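D-glycero-alpha-D-manno-heptose 7-phosphate kinase (Campylobacter jejuni subsp. jejuni, PDB 4N3O) catalyses the ATP-dependent phosphorylation of D-glycero-alpha-D-manno-heptose 7-phosphate at C-1, an early step in making the GDP-heptose used for capsule polysaccharide. Local coordinates at residues G33-A38 with G160-Y165; E176-N179 with V183-N186. One frame throughout, in Å; residues are numbered along the deposited sequence.

Interaction 1. Residues G33-A38 with G160-Y165; sequences GYVLNA and GAQDQY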
# COMPACT_ATOMS: atom_id res chain seq x y z
N GLY A 33 21.26 -22.97 3.15
CA GLY A 33 21.18 -21.56 3.52
C GLY A 33 19.78 -21.16 3.88
O GLY A 33 18.94 -22.00 4.21
N TYR A 34 19.51 -19.86 3.82
CA TYR A 34 18.19 -19.35 4.17
C TYR A 34 17.86 -18.11 3.40
O TYR A 34 18.73 -17.47 2.82
CB TYR A 34 18.12 -18.97 5.65
CG TYR A 34 18.82 -17.67 5.97
CD1 TYR A 34 20.16 -17.64 6.31
CD2 TYR A 34 18.12 -16.45 5.93
CE1 TYR A 34 20.81 -16.44 6.60
CE2 TYR A 34 18.76 -15.25 6.22
CZ TYR A 34 20.11 -15.25 6.55
OH TYR A 34 20.76 -14.07 6.84
N VAL A 35 16.59 -17.77 3.41
CA VAL A 35 16.12 -16.55 2.81
C VAL A 35 14.90 -16.10 3.63
O VAL A 35 14.10 -16.93 4.10
CB VAL A 35 15.80 -16.70 1.29
CG1 VAL A 35 14.67 -17.69 1.06
CG2 VAL A 35 15.43 -15.37 0.67
N LEU A 36 14.81 -14.79 3.85
CA LEU A 36 13.69 -14.20 4.55
C LEU A 36 13.11 -13.22 3.59
O LEU A 36 13.76 -12.23 3.26
CB LEU A 36 14.13 -13.45 5.80
CG LEU A 36 13.06 -12.58 6.45
CD1 LEU A 36 11.90 -13.42 6.94
CD2 LEU A 36 13.61 -11.75 7.59
N ASN A 37 11.90 -13.49 3.10
CA ASN A 37 11.25 -12.56 2.20
C ASN A 37 9.87 -12.19 2.74
O ASN A 37 9.38 -12.77 3.72
CB ASN A 37 11.21 -13.07 0.78
CG ASN A 37 10.55 -14.40 0.68
OD1 ASN A 37 9.58 -14.68 1.40
ND2 ASN A 37 11.05 -15.24 -0.22
N ALA A 38 9.28 -11.19 2.11
CA ALA A 38 8.01 -10.67 2.57
C ALA A 38 7.29 -10.02 1.43
O ALA A 38 7.89 -9.28 0.68
CB ALA A 38 8.26 -9.65 3.68
N GLY A 160 15.18 -23.12 -6.17
CA GLY A 160 14.08 -23.48 -5.26
C GLY A 160 12.82 -22.69 -5.55
O GLY A 160 12.86 -21.67 -6.24
N ALA A 161 11.70 -23.14 -5.00
CA ALA A 161 10.40 -22.50 -5.24
C ALA A 161 10.15 -21.24 -4.39
O ALA A 161 9.00 -20.86 -4.15
CB ALA A 161 9.29 -23.51 -5.05
N GLN A 162 11.23 -20.59 -3.98
CA GLN A 162 11.19 -19.41 -3.12
C GLN A 162 10.14 -18.38 -3.51
O GLN A 162 9.28 -18.01 -2.71
CB GLN A 162 12.53 -18.67 -3.17
CG GLN A 162 13.78 -19.51 -3.04
CD GLN A 162 15.03 -18.67 -3.21
OE1 GLN A 162 14.97 -17.45 -3.25
NE2 GLN A 162 16.18 -19.34 -3.32
N ASP A 163 10.23 -17.90 -4.74
CA ASP A 163 9.37 -16.84 -5.24
C ASP A 163 7.92 -17.22 -5.43
O ASP A 163 7.03 -16.35 -5.31
CB ASP A 163 9.95 -16.26 -6.53
CG ASP A 163 11.28 -15.55 -6.32
OD1 ASP A 163 11.61 -15.23 -5.15
OD2 ASP A 163 11.99 -15.29 -7.32
N GLN A 164 7.67 -18.50 -5.73
CA GLN A 164 6.32 -19.00 -5.94
C GLN A 164 5.57 -19.13 -4.61
O GLN A 164 4.35 -18.89 -4.55
CB GLN A 164 6.30 -20.34 -6.68
CG GLN A 164 6.83 -20.29 -8.11
CD GLN A 164 8.34 -20.22 -8.21
OE1 GLN A 164 9.06 -20.58 -7.27
NE2 GLN A 164 8.84 -19.80 -9.37
N TYR A 165 6.29 -19.52 -3.55
CA TYR A 165 5.68 -19.66 -2.24
C TYR A 165 5.34 -18.29 -1.66
O TYR A 165 4.32 -18.13 -1.02
CB TYR A 165 6.57 -20.42 -1.24
CG TYR A 165 6.83 -21.88 -1.54
CD1 TYR A 165 5.78 -22.77 -1.73
CD2 TYR A 165 8.13 -22.39 -1.55
CE1 TYR A 165 6.02 -24.12 -1.98
CE2 TYR A 165 8.38 -23.74 -1.79
CZ TYR A 165 7.31 -24.60 -2.01
OH TYR A 165 7.54 -25.95 -2.25

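Interaction 2. Residues E176-N179 with V183-N186; sequences EFYN and VIVN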
# COMPACT_ATOMS: atom_id res chain seq x y z
N GLU A 176 14.27 -22.18 4.75
CA GLU A 176 15.52 -22.88 5.02
C GLU A 176 15.73 -23.93 3.95
O GLU A 176 14.80 -24.62 3.54
CB GLU A 176 15.52 -23.47 6.42
CG GLU A 176 15.73 -22.38 7.47
CD GLU A 176 15.32 -22.79 8.86
OE1 GLU A 176 16.18 -22.73 9.78
OE2 GLU A 176 14.14 -23.18 9.04
N PHE A 177 16.96 -24.00 3.47
CA PHE A 177 17.30 -24.93 2.40
C PHE A 177 18.18 -26.09 2.87
O PHE A 177 19.16 -25.90 3.61
CB PHE A 177 17.99 -24.17 1.27
CG PHE A 177 17.20 -23.00 0.77
CD1 PHE A 177 15.98 -23.20 0.13
CD2 PHE A 177 17.67 -21.71 0.94
CE1 PHE A 177 15.24 -22.13 -0.33
CE2 PHE A 177 16.93 -20.63 0.48
CZ PHE A 177 15.71 -20.84 -0.15
N TYR A 178 17.80 -27.29 2.45
CA TYR A 178 18.53 -28.49 2.81
C TYR A 178 18.93 -29.30 1.56
O TYR A 178 18.09 -29.70 0.76
CB TYR A 178 17.71 -29.36 3.77
CG TYR A 178 17.52 -28.72 5.12
CD1 TYR A 178 18.46 -28.91 6.13
CD2 TYR A 178 16.41 -27.93 5.38
CE1 TYR A 178 18.29 -28.32 7.37
CE2 TYR A 178 16.23 -27.34 6.63
CZ TYR A 178 17.17 -27.54 7.62
OH TYR A 178 17.01 -26.96 8.85
N ASN A 179 20.24 -29.49 1.42
CA ASN A 179 20.82 -30.26 0.33
C ASN A 179 20.35 -29.77 -1.05
O ASN A 179 20.16 -30.57 -1.97
CB ASN A 179 20.51 -31.75 0.54
CG ASN A 179 21.51 -32.68 -0.15
OD1 ASN A 179 21.34 -33.90 -0.12
ND2 ASN A 179 22.56 -32.12 -0.75
N VAL A 183 13.02 -27.43 0.42
CA VAL A 183 12.81 -26.07 0.86
C VAL A 183 11.79 -26.16 1.97
O VAL A 183 10.65 -26.59 1.75
CB VAL A 183 12.25 -25.15 -0.25
CG1 VAL A 183 12.09 -23.73 0.27
CG2 VAL A 183 13.15 -25.17 -1.48
N ILE A 184 12.21 -25.81 3.18
CA ILE A 184 11.31 -25.78 4.32
C ILE A 184 10.86 -24.33 4.43
O ILE A 184 11.67 -23.40 4.56
CB ILE A 184 11.95 -26.36 5.61
CG1 ILE A 184 11.90 -27.89 5.59
CG2 ILE A 184 11.19 -25.92 6.85
CD1 ILE A 184 12.43 -28.53 4.32
N VAL A 185 9.56 -24.12 4.33
CA VAL A 185 9.01 -22.80 4.37
C VAL A 185 8.31 -22.59 5.68
O VAL A 185 7.44 -23.38 6.05
CB VAL A 185 8.00 -22.60 3.23
CG1 VAL A 185 7.36 -21.22 3.30
CG2 VAL A 185 8.69 -22.81 1.89
N ASN A 186 8.72 -21.56 6.41
CA ASN A 186 8.10 -21.20 7.67
C ASN A 186 7.27 -19.93 7.45
O ASN A 186 7.83 -18.83 7.42
CB ASN A 186 9.16 -20.94 8.74
CG ASN A 186 9.92 -22.20 9.14
OD1 ASN A 186 11.14 -22.25 9.02
ND2 ASN A 186 9.19 -23.22 9.58

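Interaction 1. Residues G33-A38 with G160-Y165
Gln162, in the first turn of helix 162-169, reaches across to the strand face that carries Val35 and Asn37, two residues whose side chains project from the same side of strand 31-40. With CD anti to CA (chi2 176°) the side chain stretches toward the strand, and the amide oxygen OE1 of Gln162 ends 4.3 Å from Val35 CG1. That is a loose van der Waals approach, and no hydrogen bond joins the two segments. The amide is steadied from its own side, because NE2 donates to the carbonyl of Gly159. Apolar Val35 fits this face, as it also packs on Met175 and Phe177 of strand 172-178. Two residues along, Asn37 points its side chain toward the helix, yet ND2 of Asn37 stops 4.1 Å from Gln162 O, too long for a bond. In this GHMP kinase the contact sets helix 162-169, which carries the probable proton acceptor Asp163, against the mixed sheet. Ala161 is the N-cap residue, and Ala161 O accepts a hydrogen bond from Tyr165 N at 3.1 Å, closing the first turn. Asp163 is turned away from the strand at its CB and forms a salt bridge through OD1 with NE of Arg14, the probable transition-state stabiliser. A polar residue is in keeping with the buried place of Asn37, whose side chain comes within about 4 Å of that of Arg14 at their nearest atoms.

Interaction 2. Residues E176-N179 with V183-N186
Glu176 and Ile184 grip each other through both backbone groups: Glu176 N donates to Ile184 O at 2.9 Å, and Ile184 N returns a bond of 2.9 Å to Glu176 O. Both are close to straight, with N-H...O angles of 162° and 165°, so the peptide groups of this antiparallel hydrogen-bonded pair satisfy one another. The next pair, Phe177 with Val183, is non-hydrogen-bonded. There Phe177 turns its backbone to strand 31-40 instead, bonding with Thr32 and Gly33, and its ring lies alongside Val183, with Phe177 CE1 3.6 Å from Val183 CG1, while Val183 CG2 sits at the ring edge, in its plane. Valine's branching is useful here, because both methyls meet the ring. Glu176 leaves the sheet by the other face, its chain extended beyond CG, and its OE1 is paired with Lys244 NZ in a salt bridge, which is consistent with an acidic residue at this position. Its OE2 lies near the side chain of Asn186. Ile184 CD1 approaches Tyr178 CD2 at 4.2 Å, an apolar contact near the turn. With strand axes 4.9 Å apart, the two segments form the arms of a beta hairpin, strands 172-178 and 182-188, at the margin of the mixed sheet of the GHMP kinase fold.

How the interactions relate
Interaction 1 lies in the partly buried interior beside the probable catalytic residues Asp163 and Arg14, whereas interaction 2 is a surface contact farther from the centre of the chain. Their centres are about 9 Å apart, and both build on one sheet, in which strands 31-40 and 172-178 are neighbours. Phe177 joins them: its backbone N probably bonds to Gly33 O, and its CZ packs on Val35 CG1 and on Gln162 NE2, while Tyr165 packs on Val185. The chemistry differs accordingly. In 33-38 with 160-165 the helix meets its strand through sparse side-chain approaches; strand against strand in 176-179 with 183-186 relies on paired backbone bonds.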